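Local coordinates for cysteine synthase (Fusobacterium nucleatum subsp. nucleatum strain ATCC 25586, PDB 5XEM), which uses pyridoxal 5'-phosphate to release hydrogen sulfide from L-cysteine in a beta-replacement that yields lanthionine, and probably also makes L-cysteine from O-acetyl-L-serine and sulfide, at residues Leu19-Asn24 / Gly29-Val34; Lys91-Met96 / Lys136-Tyr141; Lys191-Glu194 / Asn198-Thr201; Pro203-Pro206 / Leu211-Lys214. One frame throughout, in Å; residues are numbered along the deposited sequence.

Interactions 1, 3 and 4 all reach the same mixed sheet, whereas interaction 2 belongs to the smaller parallel sheet; the centres of interactions 1 and 2 lie about 42 Å apart, on opposite sides of the chain's centre. Interaction 1 occupies one margin of the mixed sheet within this chain. Interactions 3 and 4 share strand 200-206: the first involves its beginning, the second its end, with centres about 20 Å apart. Interaction 4 comes nearest the chemistry, with the side chain of Leu211 about 8 Å from the bound lanthionine and that of Leu212 about 9 Å from the pyridoxal phosphate. Val34 of interaction 1 and Thr201 of interaction 3 have side chains about 12 and 13 Å from the cofactor.

Interaction 1. Residues Leu19-Asn24 / Gly29-Val34; sequences LVKINN and GNEIYV
Lys21 lays the aliphatic part of its chain against the ring of Tyr33, with Lys21 CD 3.8 Å from Tyr33 CE1 and an approach that is oblique to the ring. CG of Lys21 is anti to the backbone N (chi1 -179°), and a bend at chi2 takes the chain on past the ring to Glu31. There Lys21 NZ forms a salt bridge with Glu31 OE2 at 3.4 Å, its hydrogen bond weak; the firmer hold on this glutamate is Lys291, which pairs with OE1. A long, flexible lysine suits the spot, since its methylenes cover an aromatic while its charge stays where the residue is partly exposed. The two strands form an antiparallel beta hairpin at the margin of the mixed sheet within this chain, with Lys21 and Tyr33 a non-hydrogen-bonded pair on one face and Val20 and Val34 a hydrogen-bonded pair on the other; Leu19 and Lys21 also bond through their backbones to the second subunit. Val20 N reaches Val34 O at 2.9 Å, and Val34 N returns to Val20 O at 2.8 Å. One step on, Ile22 N still bonds to Ile32 O at 3.0 Å, but a water accepts from Ile32 N and donates to Ile22 O, bridging the two segments. Beta-branched residues suit this extended backbone. With chi1 of -65°, Ile22 places CG1 beside its own N and sends CD1 obliquely to Val34 CG2, 3.8 Å away; Phe275 of helix 269-284 touches both side chains. Leu19 crosses Tyr33 at about a right angle, Leu19 CD2 lying 3.6 Å from Tyr33 CB, and Leu6 of the second subunit packs on this same pair.

Interaction 2. Residues Lys91-Met96 / Lys136-Tyr141; sequences KLKIVM and KNEKKY. With ACT (acetate ion), chain E.
Glu138 OE2 is the polar atom on which this contact turns: Lys93 NZ approaches it to 3.1 Å in a salt bridge whose hydrogen bond is weak, and Lys91 NZ stands further off at 4.2 Å, close enough for attraction but not for a bridge. The other oxygen, Glu138 OE1, is tied to Lys91 through a water, which donates to OE1 and accepts from Lys91 NZ at 2.8 Å. Lys93 and Glu138 come from opposite directions. The lysine is extended beyond CG, whereas the glutamate is bent at chi2 (-61°), turning its carboxylate toward Lys93 NZ, with Lys91 NZ farther off. Lys93 lies on strand 92-97 of the four-stranded parallel sheet, with Lys91 just ahead in the chain, and Glu138 belongs to the loop that leads from helix 123-136 to strand 141-142, outermost within this chain. Strand 68-72 runs between these two strands, and its Val68 touches the side chains of both Lys91 and Glu138, so the ionic groups reach across at the surface. Long side chains suit such a span. Lys93 also has a long, weak ion pair with Glu114. The Leu92 N-H donates to OXT of an acetate ion, probably from the crystallisation liquor, with Leu92 N 2.9 Å from OXT.

Interaction 3. Residues Lys191-Glu194 / Asn198-Thr201; sequences KLKE and NIKT
Lys193 slants across Ile199 and then Thr201, its extended chain running obliquely over both. Near its base, Lys193 CG presses against Ile199 CG2 at 3.5 Å, tighter than usual for two carbons; further out, CE passes 3.4 Å from Ile199 O, and NZ donates to Thr201 OG1 at 3.0 Å. The threonine holds this hydroxyl between its backbone N and carbonyl carbon (chi1 60°), turned to the helix. Ile199 works with two branches: CG2 serves the lysine, while CG1, anti to the backbone N (chi1 -166°), carries CD1 obliquely to Leu192 CD1, 3.7 Å away. Leu192 in turn touches Ala161 and Leu165 of helix 151-167, which makes it a fitting apolar residue for the buried side of helix 183-195. The contact lies in a beta-alpha-beta unit, where the end of that helix packs on the beginning of strand 200-206 just after the turn between them. Beyond the two segments, Lys193 NZ forms a salt bridge with Asp242 OD2 and a hydrogen bond to Leu240 O, and the same Asp242 oxygen accepts from Thr201 N. Three oxygens thus gather round the ammonium group, which probably favours its charged form.

Interaction 4. Residues Pro203-Pro206 / Leu211-Lys214; sequences PVEP and LLSK
Glu205 reaches from the end of strand 200-206 to the start of the short helix 211-214, presenting a carboxylate to backbone N-H groups of the helix's first turn. The pairing belongs to the beta-alpha-beta part of the mixed sheet, in which strand 245-247 follows as the next neighbour. The tight part of the contact centres on the two carboxylate oxygens. Glu205 OE1 accepts from Leu212 N at 2.8 Å with its syn lone pair, in a fairly straight bond (158° at the hydrogen), and Glu205 OE2 accepts from Ser213 N at 2.9 Å, again on the syn side but somewhat out of the carboxylate plane. One flat group is thereby held by two successive amides, which limits its rotation. The torsions make this possible: CG lies between the backbone N and the carbonyl carbon (chi1 72°), and beyond it the chain is extended, carrying the acid across to the helix. Glutamate has the length for this span, and because its side chain is buried, the amides at the helix start would probably help to stabilise its negative charge. Leu212 closes in beside the acid, its CB 3.2 Å from Glu205 OE1, and its side chain also touches Tyr236. The contact is looser at Leu211, which is partly exposed and whose side chain leads away from the strand; its N is 3.3 Å from Glu205 OE1 but at a poor angle for a hydrogen bond. Ser213 faces solvent more than any of these, yet its small side chain turns inward: OG donates to Glu205 OE2 at 2.6 Å, meeting that oxygen nearly along its C-O axis.

Interaction 1. Residues Leu19-Asn24 / Gly29-Val34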
loop_
_atom_site.group_PDB
_atom_site.type_symbol
_atom_site.label_atom_id
_atom_site.label_comp_id
_atom_site.label_asym_id
_atom_site.label_seq_id
_atom_site.Cartn_x
_atom_site.Cartn_y
_atom_site.Cartn_z
ATOM N N LEU A 19 0.117 -4.324 -14.125
ATOM C CA LEU A 19 -1.086 -4.174 -14.953
ATOM C C LEU A 19 -1.937 -5.399 -14.637
ATOM O O LEU A 19 -1.471 -6.518 -14.773
ATOM C CB LEU A 19 -0.753 -4.265 -16.448
ATOM C CG LEU A 19 -0.854 -3.070 -17.373
ATOM C CD1 LEU A 19 -0.813 -3.549 -18.826
ATOM C CD2 LEU A 19 -2.087 -2.210 -17.118
ATOM N N VAL A 20 -3.167 -5.209 -14.223
ATOM C CA VAL A 20 -4.032 -6.320 -13.842
ATOM C C VAL A 20 -5.228 -6.395 -14.774
ATOM O O VAL A 20 -5.852 -5.376 -15.062
ATOM C CB VAL A 20 -4.540 -6.125 -12.405
ATOM C CG1 VAL A 20 -5.396 -7.311 -11.955
ATOM C CG2 VAL A 20 -3.361 -5.926 -11.466
ATOM N N LYS A 21 -5.560 -7.596 -15.221
ATOM C CA LYS A 21 -6.741 -7.774 -16.076
ATOM C C LYS A 21 -7.996 -7.813 -15.236
ATOM O O LYS A 21 -7.983 -8.379 -14.149
ATOM C CB LYS A 21 -6.653 -9.065 -16.897
ATOM C CG LYS A 21 -7.872 -9.241 -17.802
ATOM C CD LYS A 21 -7.518 -9.847 -19.149
ATOM C CE LYS A 21 -8.780 -10.028 -20.008
ATOM N NZ LYS A 21 -9.059 -11.472 -20.258
ATOM N N ILE A 22 -9.077 -7.240 -15.753
ATOM C CA ILE A 22 -10.372 -7.237 -15.085
ATOM C C ILE A 22 -11.128 -8.496 -15.521
ATOM O O ILE A 22 -11.343 -8.699 -16.720
ATOM C CB ILE A 22 -11.163 -5.952 -15.409
ATOM C CG1 ILE A 22 -10.433 -4.731 -14.838
ATOM C CG2 ILE A 22 -12.587 -5.985 -14.857
ATOM C CD1 ILE A 22 -10.465 -4.636 -13.321
ATOM N N ASN A 23 -11.502 -9.327 -14.557
ATOM C CA ASN A 23 -12.031 -10.677 -14.839
ATOM C C ASN A 23 -13.467 -10.907 -14.452
ATOM O O ASN A 23 -14.122 -11.756 -15.032
ATOM C CB ASN A 23 -11.241 -11.744 -14.102
ATOM C CG ASN A 23 -9.780 -11.662 -14.365
ATOM O OD1 ASN A 23 -9.338 -11.844 -15.494
ATOM N ND2 ASN A 23 -8.998 -11.385 -13.307
ATOM N N ASN A 24 -13.940 -10.201 -13.436
ATOM C CA ASN A 24 -15.218 -10.514 -12.859
ATOM C C ASN A 24 -16.268 -9.513 -13.285
ATOM O O ASN A 24 -17.395 -9.909 -13.592
ATOM C CB ASN A 24 -15.087 -10.650 -11.349
ATOM C CG ASN A 24 -14.134 -11.767 -10.955
ATOM O OD1 ASN A 24 -13.394 -11.672 -9.961
ATOM N ND2 ASN A 24 -14.151 -12.849 -11.733
ATOM N N GLY A 29 -17.108 -7.198 -23.802
ATOM C CA GLY A 29 -16.344 -7.770 -24.905
ATOM C C GLY A 29 -15.068 -7.044 -25.320
ATOM O O GLY A 29 -14.547 -7.271 -26.412
ATOM N N ASN A 30 -14.554 -6.172 -24.456
ATOM C CA ASN A 30 -13.200 -5.637 -24.616
ATOM C C ASN A 30 -12.399 -5.995 -23.383
ATOM O O ASN A 30 -12.980 -6.264 -22.360
ATOM C CB ASN A 30 -13.253 -4.132 -24.782
ATOM C CG ASN A 30 -14.025 -3.718 -26.017
ATOM O OD1 ASN A 30 -13.687 -4.142 -27.135
ATOM N ND2 ASN A 30 -15.053 -2.884 -25.834
ATOM N N GLU A 31 -11.075 -5.997 -23.486
ATOM C CA GLU A 31 -10.223 -6.306 -22.333
ATOM C C GLU A 31 -9.791 -4.999 -21.651
ATOM O O GLU A 31 -9.244 -4.098 -22.305
ATOM C CB GLU A 31 -9.014 -7.109 -22.784
ATOM C CG GLU A 31 -9.390 -8.424 -23.438
ATOM C CD GLU A 31 -8.188 -9.270 -23.791
ATOM O OE1 GLU A 31 -7.308 -8.797 -24.540
ATOM O OE2 GLU A 31 -8.117 -10.419 -23.309
ATOM N N ILE A 32 -10.063 -4.887 -20.351
ATOM C CA ILE A 32 -9.634 -3.728 -19.573
ATOM C C ILE A 32 -8.552 -4.159 -18.585
ATOM O O ILE A 32 -8.735 -5.119 -17.841
ATOM C CB ILE A 32 -10.784 -3.065 -18.798
ATOM C CG1 ILE A 32 -11.918 -2.658 -19.750
ATOM C CG2 ILE A 32 -10.256 -1.827 -18.058
ATOM C CD1 ILE A 32 -13.069 -1.914 -19.092
ATOM N N TYR A 33 -7.424 -3.464 -18.645
ATOM C CA TYR A 33 -6.280 -3.673 -17.744
ATOM C C TYR A 33 -6.131 -2.427 -16.883
ATOM O O TYR A 33 -6.179 -1.313 -17.410
ATOM C CB TYR A 33 -5.003 -3.849 -18.553
ATOM C CG TYR A 33 -5.010 -5.080 -19.419
ATOM C CD1 TYR A 33 -4.593 -6.311 -18.913
ATOM C CD2 TYR A 33 -5.429 -5.021 -20.744
ATOM C CE1 TYR A 33 -4.611 -7.449 -19.698
ATOM C CE2 TYR A 33 -5.434 -6.153 -21.545
ATOM C CZ TYR A 33 -5.034 -7.357 -21.012
ATOM O OH TYR A 33 -5.037 -8.485 -21.799
ATOM N N VAL A 34 -5.933 -2.602 -15.582
ATOM C CA VAL A 34 -5.772 -1.469 -14.682
ATOM C C VAL A 34 -4.300 -1.431 -14.270
ATOM O O VAL A 34 -3.746 -2.431 -13.823
ATOM C CB VAL A 34 -6.696 -1.596 -13.462
ATOM C CG1 VAL A 34 -6.510 -0.439 -12.486
ATOM C CG2 VAL A 34 -8.159 -1.689 -13.914
HETATM O O HOH W 1 -11.537 -7.168 -19.203
#

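Interaction 2. Residues Lys91-Met96 / Lys136-Tyr141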
loop_
_atom_site.group_PDB
_atom_site.type_symbol
_atom_site.label_atom_id
_atom_site.label_comp_id
_atom_site.label_asym_id
_atom_site.label_seq_id
_atom_site.Cartn_x
_atom_site.Cartn_y
_atom_site.Cartn_z
ATOM N N LYS A 91 14.117 19.301 4.125
ATOM C CA LYS A 91 12.965 19.890 4.818
ATOM C C LYS A 91 11.859 20.203 3.801
ATOM O O LYS A 91 12.132 20.860 2.790
ATOM C CB LYS A 91 13.393 21.148 5.532
ATOM C CG LYS A 91 12.312 21.893 6.289
ATOM C CD LYS A 91 12.920 23.094 6.995
ATOM C CE LYS A 91 11.883 24.084 7.503
ATOM N NZ LYS A 91 12.507 25.148 8.334
ATOM N N LEU A 92 10.635 19.730 4.071
ATOM C CA LEU A 92 9.491 19.856 3.162
ATOM C C LEU A 92 8.366 20.601 3.900
ATOM O O LEU A 92 8.103 20.314 5.086
ATOM C CB LEU A 92 8.990 18.457 2.750
ATOM C CG LEU A 92 7.733 18.396 1.848
ATOM C CD1 LEU A 92 8.000 19.033 0.478
ATOM C CD2 LEU A 92 7.247 16.951 1.687
ATOM N N LYS A 93 7.756 21.564 3.217
ATOM C CA LYS A 93 6.534 22.229 3.648
ATOM C C LYS A 93 5.502 22.026 2.551
ATOM O O LYS A 93 5.805 22.195 1.374
ATOM C CB LYS A 93 6.767 23.725 3.888
ATOM C CG LYS A 93 7.787 24.064 4.954
ATOM C CD LYS A 93 7.780 25.557 5.241
ATOM C CE LYS A 93 8.788 25.892 6.326
ATOM N NZ LYS A 93 8.502 27.208 6.983
ATOM N N ILE A 94 4.290 21.622 2.939
ATOM C CA ILE A 94 3.231 21.357 2.005
ATOM C C ILE A 94 2.019 22.230 2.347
ATOM O O ILE A 94 1.714 22.447 3.519
ATOM C CB ILE A 94 2.843 19.867 2.048
ATOM C CG1 ILE A 94 3.966 19.007 1.444
ATOM C CG2 ILE A 94 1.495 19.649 1.397
ATOM C CD1 ILE A 94 4.146 19.160 -0.034
ATOM N N VAL A 95 1.375 22.757 1.320
ATOM C CA VAL A 95 0.101 23.482 1.465
ATOM C C VAL A 95 -0.973 22.676 0.798
ATOM O O VAL A 95 -0.831 22.290 -0.376
ATOM C CB VAL A 95 0.119 24.884 0.846
ATOM C CG1 VAL A 95 -1.188 25.603 1.153
ATOM C CG2 VAL A 95 1.313 25.679 1.387
ATOM N N MET A 96 -2.066 22.439 1.526
ATOM C CA MET A 96 -3.153 21.595 1.043
ATOM C C MET A 96 -4.509 22.163 1.460
ATOM O O MET A 96 -4.589 22.834 2.484
ATOM C CB MET A 96 -2.995 20.189 1.640
ATOM C CG MET A 96 -3.921 19.119 1.072
ATOM S SD MET A 96 -3.541 17.464 1.696
ATOM C CE MET A 96 -3.636 17.807 3.454
ATOM N N LYS A 136 8.646 33.997 1.210
ATOM C CA LYS A 136 9.245 35.181 1.846
ATOM C C LYS A 136 9.986 34.855 3.157
ATOM O O LYS A 136 10.908 35.568 3.546
ATOM C CB LYS A 136 8.177 36.273 2.071
ATOM C CG LYS A 136 7.495 36.711 0.783
ATOM C CD LYS A 136 6.597 37.939 0.935
ATOM C CE LYS A 136 5.837 38.205 -0.371
ATOM N NZ LYS A 136 5.206 39.558 -0.441
ATOM N N ASN A 137 9.603 33.770 3.817
ATOM C CA ASN A 137 10.188 33.378 5.100
ATOM C C ASN A 137 11.359 32.408 4.984
ATOM O O ASN A 137 11.852 31.935 6.014
ATOM C CB ASN A 137 9.132 32.726 6.006
ATOM C CG ASN A 137 8.048 33.689 6.435
ATOM O OD1 ASN A 137 8.286 34.888 6.627
ATOM N ND2 ASN A 137 6.839 33.165 6.595
ATOM N N GLU A 138 11.801 32.105 3.757
ATOM C CA GLU A 138 12.902 31.170 3.551
ATOM C C GLU A 138 14.074 31.762 2.769
ATOM O O GLU A 138 13.892 32.420 1.734
ATOM C CB GLU A 138 12.435 29.924 2.788
ATOM C CG GLU A 138 11.465 29.049 3.542
ATOM C CD GLU A 138 12.015 28.482 4.831
ATOM O OE1 GLU A 138 13.238 28.485 5.097
ATOM O OE2 GLU A 138 11.167 27.988 5.590
ATOM N N LYS A 139 15.270 31.478 3.262
ATOM C CA LYS A 139 16.492 31.867 2.591
ATOM C C LYS A 139 16.761 31.036 1.317
ATOM O O LYS A 139 17.267 31.567 0.313
ATOM C CB LYS A 139 17.657 31.743 3.582
ATOM C CG LYS A 139 19.015 32.056 2.991
ATOM C CD LYS A 139 20.114 32.013 4.054
ATOM C CE LYS A 139 21.418 31.473 3.475
ATOM N NZ LYS A 139 21.685 32.045 2.127
ATOM N N LYS A 140 16.452 29.737 1.358
ATOM C CA LYS A 140 16.706 28.835 0.224
ATOM C C LYS A 140 15.460 27.957 0.057
ATOM O O LYS A 140 15.020 27.343 1.032
ATOM C CB LYS A 140 17.911 27.922 0.503
ATOM C CG LYS A 140 19.281 28.605 0.594
ATOM C CD LYS A 140 20.345 27.536 0.387
ATOM C CE LYS A 140 21.767 28.009 0.546
ATOM N NZ LYS A 140 22.597 26.768 0.453
ATOM N N TYR A 141 14.888 27.905 -1.144
ATOM C CA TYR A 141 13.739 27.042 -1.389
ATOM C C TYR A 141 13.695 26.605 -2.833
ATOM O O TYR A 141 14.359 27.195 -3.697
ATOM C CB TYR A 141 12.428 27.716 -0.975
ATOM C CG TYR A 141 12.139 29.007 -1.687
ATOM C CD1 TYR A 141 11.635 28.999 -2.966
ATOM C CD2 TYR A 141 12.374 30.251 -1.072
ATOM C CE1 TYR A 141 11.377 30.180 -3.633
ATOM C CE2 TYR A 141 12.098 31.438 -1.723
ATOM C CZ TYR A 141 11.617 31.393 -3.010
ATOM O OH TYR A 141 11.351 32.556 -3.686
HETATM C C ACT E . 10.553 16.584 6.209
HETATM O O ACT E . 11.123 16.122 7.246
HETATM O OXT ACT E . 10.162 17.780 6.200
HETATM C CH3 ACT E . 10.358 15.686 5.007
HETATM O O HOH W 2 14.683 26.365 6.996
#

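Interaction 3. Residues Lys191-Glu194 / Asn198-Thr201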
loop_
_atom_site.group_PDB
_atom_site.type_symbol
_atom_site.label_atom_id
_atom_site.label_comp_id
_atom_site.label_asym_id
_atom_site.label_seq_id
_atom_site.Cartn_x
_atom_site.Cartn_y
_atom_site.Cartn_z
ATOM N N LYS A 191 3.740 9.604 -25.242
ATOM C CA LYS A 191 4.615 8.493 -25.574
ATOM C C LYS A 191 3.880 7.411 -26.331
ATOM O O LYS A 191 4.378 6.899 -27.348
ATOM C CB LYS A 191 5.307 7.912 -24.333
ATOM C CG LYS A 191 6.079 6.611 -24.575
ATOM C CD LYS A 191 7.197 6.708 -25.605
ATOM C CE LYS A 191 8.351 7.587 -25.157
ATOM N NZ LYS A 191 9.092 7.100 -23.967
ATOM N N LEU A 192 2.698 7.060 -25.854
ATOM C CA LEU A 192 1.933 5.998 -26.469
ATOM C C LEU A 192 1.587 6.323 -27.941
ATOM O O LEU A 192 1.680 5.447 -28.805
ATOM C CB LEU A 192 0.652 5.730 -25.680
ATOM C CG LEU A 192 0.800 5.112 -24.276
ATOM C CD1 LEU A 192 -0.582 4.922 -23.632
ATOM C CD2 LEU A 192 1.604 3.824 -24.311
ATOM N N LYS A 193 1.200 7.571 -28.203
ATOM C CA LYS A 193 0.839 8.004 -29.546
ATOM C C LYS A 193 2.062 8.120 -30.461
ATOM O O LYS A 193 1.934 7.968 -31.687
ATOM C CB LYS A 193 0.061 9.323 -29.501
ATOM C CG LYS A 193 -1.411 9.092 -29.262
ATOM C CD LYS A 193 -2.267 10.352 -29.280
ATOM C CE LYS A 193 -3.726 9.946 -29.406
ATOM N NZ LYS A 193 -4.754 11.013 -29.226
ATOM N N GLU A 194 3.239 8.358 -29.892
ATOM C CA GLU A 194 4.474 8.299 -30.688
ATOM C C GLU A 194 4.774 6.886 -31.180
ATOM O O GLU A 194 5.180 6.712 -32.327
ATOM C CB GLU A 194 5.660 8.854 -29.930
ATOM C CG GLU A 194 5.659 10.363 -29.889
ATOM C CD GLU A 194 6.685 10.938 -28.946
ATOM O OE1 GLU A 194 7.468 10.188 -28.328
ATOM O OE2 GLU A 194 6.724 12.178 -28.841
ATOM N N ASN A 198 -2.313 4.747 -33.974
ATOM C CA ASN A 198 -3.763 4.497 -33.967
ATOM C C ASN A 198 -4.398 4.418 -32.555
ATOM O O ASN A 198 -5.614 4.235 -32.430
ATOM C CB ASN A 198 -4.101 3.205 -34.724
ATOM C CG ASN A 198 -3.710 3.258 -36.200
ATOM O OD1 ASN A 198 -3.906 4.271 -36.884
ATOM N ND2 ASN A 198 -3.146 2.164 -36.686
ATOM N N ILE A 199 -3.586 4.552 -31.507
ATOM C CA ILE A 199 -4.108 4.464 -30.132
ATOM C C ILE A 199 -4.986 5.688 -29.876
ATOM O O ILE A 199 -4.644 6.801 -30.319
ATOM C CB ILE A 199 -2.960 4.382 -29.086
ATOM C CG1 ILE A 199 -3.499 3.949 -27.713
ATOM C CG2 ILE A 199 -2.214 5.702 -28.963
ATOM C CD1 ILE A 199 -2.427 3.860 -26.645
ATOM N N LYS A 200 -6.114 5.463 -29.205
ATOM C CA LYS A 200 -6.980 6.528 -28.700
ATOM C C LYS A 200 -6.625 6.802 -27.218
ATOM O O LYS A 200 -6.466 5.857 -26.436
ATOM C CB LYS A 200 -8.459 6.141 -28.837
ATOM C CG LYS A 200 -8.932 5.809 -30.272
ATOM C CD LYS A 200 -8.844 7.015 -31.191
ATOM C CE LYS A 200 -9.341 6.689 -32.607
ATOM N NZ LYS A 200 -8.249 6.095 -33.454
ATOM N N THR A 201 -6.499 8.078 -26.855
ATOM C CA THR A 201 -6.135 8.485 -25.491
ATOM C C THR A 201 -7.144 9.506 -24.954
ATOM O O THR A 201 -7.415 10.527 -25.635
ATOM C CB THR A 201 -4.701 9.053 -25.449
ATOM O OG1 THR A 201 -4.595 10.207 -26.306
ATOM C CG2 THR A 201 -3.673 8.001 -25.895
#

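Interaction 4. Residues Pro203-Pro206 / Leu211-Lys214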
loop_
_atom_site.group_PDB
_atom_site.type_symbol
_atom_site.label_atom_id
_atom_site.label_comp_id
_atom_site.label_asym_id
_atom_site.label_seq_id
_atom_site.Cartn_x
_atom_site.Cartn_y
_atom_site.Cartn_z
ATOM N N PRO A 203 -8.578 11.759 -21.466
ATOM C CA PRO A 203 -8.619 12.250 -20.106
ATOM C C PRO A 203 -10.029 12.146 -19.537
ATOM O O PRO A 203 -11.021 12.175 -20.309
ATOM C CB PRO A 203 -8.196 13.708 -20.268
ATOM C CG PRO A 203 -8.808 14.110 -21.568
ATOM C CD PRO A 203 -8.779 12.871 -22.422
ATOM N N VAL A 204 -10.130 12.027 -18.203
ATOM C CA VAL A 204 -11.396 12.044 -17.513
ATOM C C VAL A 204 -11.375 13.224 -16.546
ATOM O O VAL A 204 -10.350 13.504 -15.919
ATOM C CB VAL A 204 -11.667 10.738 -16.710
ATOM C CG1 VAL A 204 -13.098 10.768 -16.169
ATOM C CG2 VAL A 204 -11.373 9.481 -17.544
ATOM N N GLU A 205 -12.489 13.932 -16.457
ATOM C CA GLU A 205 -12.650 15.003 -15.468
ATOM C C GLU A 205 -13.940 14.790 -14.688
ATOM O O GLU A 205 -14.789 13.980 -15.083
ATOM C CB GLU A 205 -12.601 16.374 -16.174
ATOM C CG GLU A 205 -13.818 16.711 -17.013
ATOM C CD GLU A 205 -13.714 18.066 -17.703
ATOM O OE1 GLU A 205 -12.745 18.813 -17.426
ATOM O OE2 GLU A 205 -14.614 18.383 -18.515
ATOM N N PRO A 206 -14.092 15.466 -13.540
ATOM C CA PRO A 206 -15.333 15.293 -12.795
ATOM C C PRO A 206 -16.516 15.884 -13.563
ATOM O O PRO A 206 -16.431 17.030 -14.044
ATOM C CB PRO A 206 -15.086 16.089 -11.508
ATOM C CG PRO A 206 -13.624 16.223 -11.413
ATOM C CD PRO A 206 -13.123 16.285 -12.809
ATOM N N LEU A 211 -14.445 21.482 -16.514
ATOM C CA LEU A 211 -13.706 22.608 -17.063
ATOM C C LEU A 211 -13.375 22.415 -18.540
ATOM O O LEU A 211 -13.572 23.348 -19.345
ATOM C CB LEU A 211 -12.428 22.916 -16.256
ATOM C CG LEU A 211 -11.588 24.089 -16.753
ATOM C CD1 LEU A 211 -12.440 25.343 -16.855
ATOM C CD2 LEU A 211 -10.367 24.332 -15.850
ATOM N N LEU A 212 -12.844 21.251 -18.877
ATOM C CA LEU A 212 -12.387 20.970 -20.241
ATOM C C LEU A 212 -13.556 20.821 -21.195
ATOM O O LEU A 212 -13.461 21.223 -22.382
ATOM C CB LEU A 212 -11.545 19.685 -20.290
ATOM C CG LEU A 212 -10.270 19.645 -19.413
ATOM C CD1 LEU A 212 -9.542 18.314 -19.579
ATOM C CD2 LEU A 212 -9.352 20.799 -19.761
ATOM N N SER A 213 -14.651 20.237 -20.718
ATOM C CA SER A 213 -15.746 19.851 -21.604
ATOM C C SER A 213 -16.804 20.940 -21.691
ATOM O O SER A 213 -17.435 21.074 -22.723
ATOM C CB SER A 213 -16.369 18.506 -21.199
ATOM O OG SER A 213 -16.884 18.521 -19.874
ATOM N N LYS A 214 -16.984 21.718 -20.625
ATOM C CA LYS A 214 -18.002 22.788 -20.613
ATOM C C LYS A 214 -17.545 24.159 -20.195
ATOM O O LYS A 214 -18.342 25.090 -20.241
ATOM C CB LYS A 214 -19.196 22.381 -19.754
ATOM C CG LYS A 214 -19.865 21.091 -20.207
ATOM C CD LYS A 214 -21.113 20.812 -19.392
ATOM C CE LYS A 214 -21.932 19.661 -19.955
ATOM N NZ LYS A 214 -23.363 19.878 -19.590
#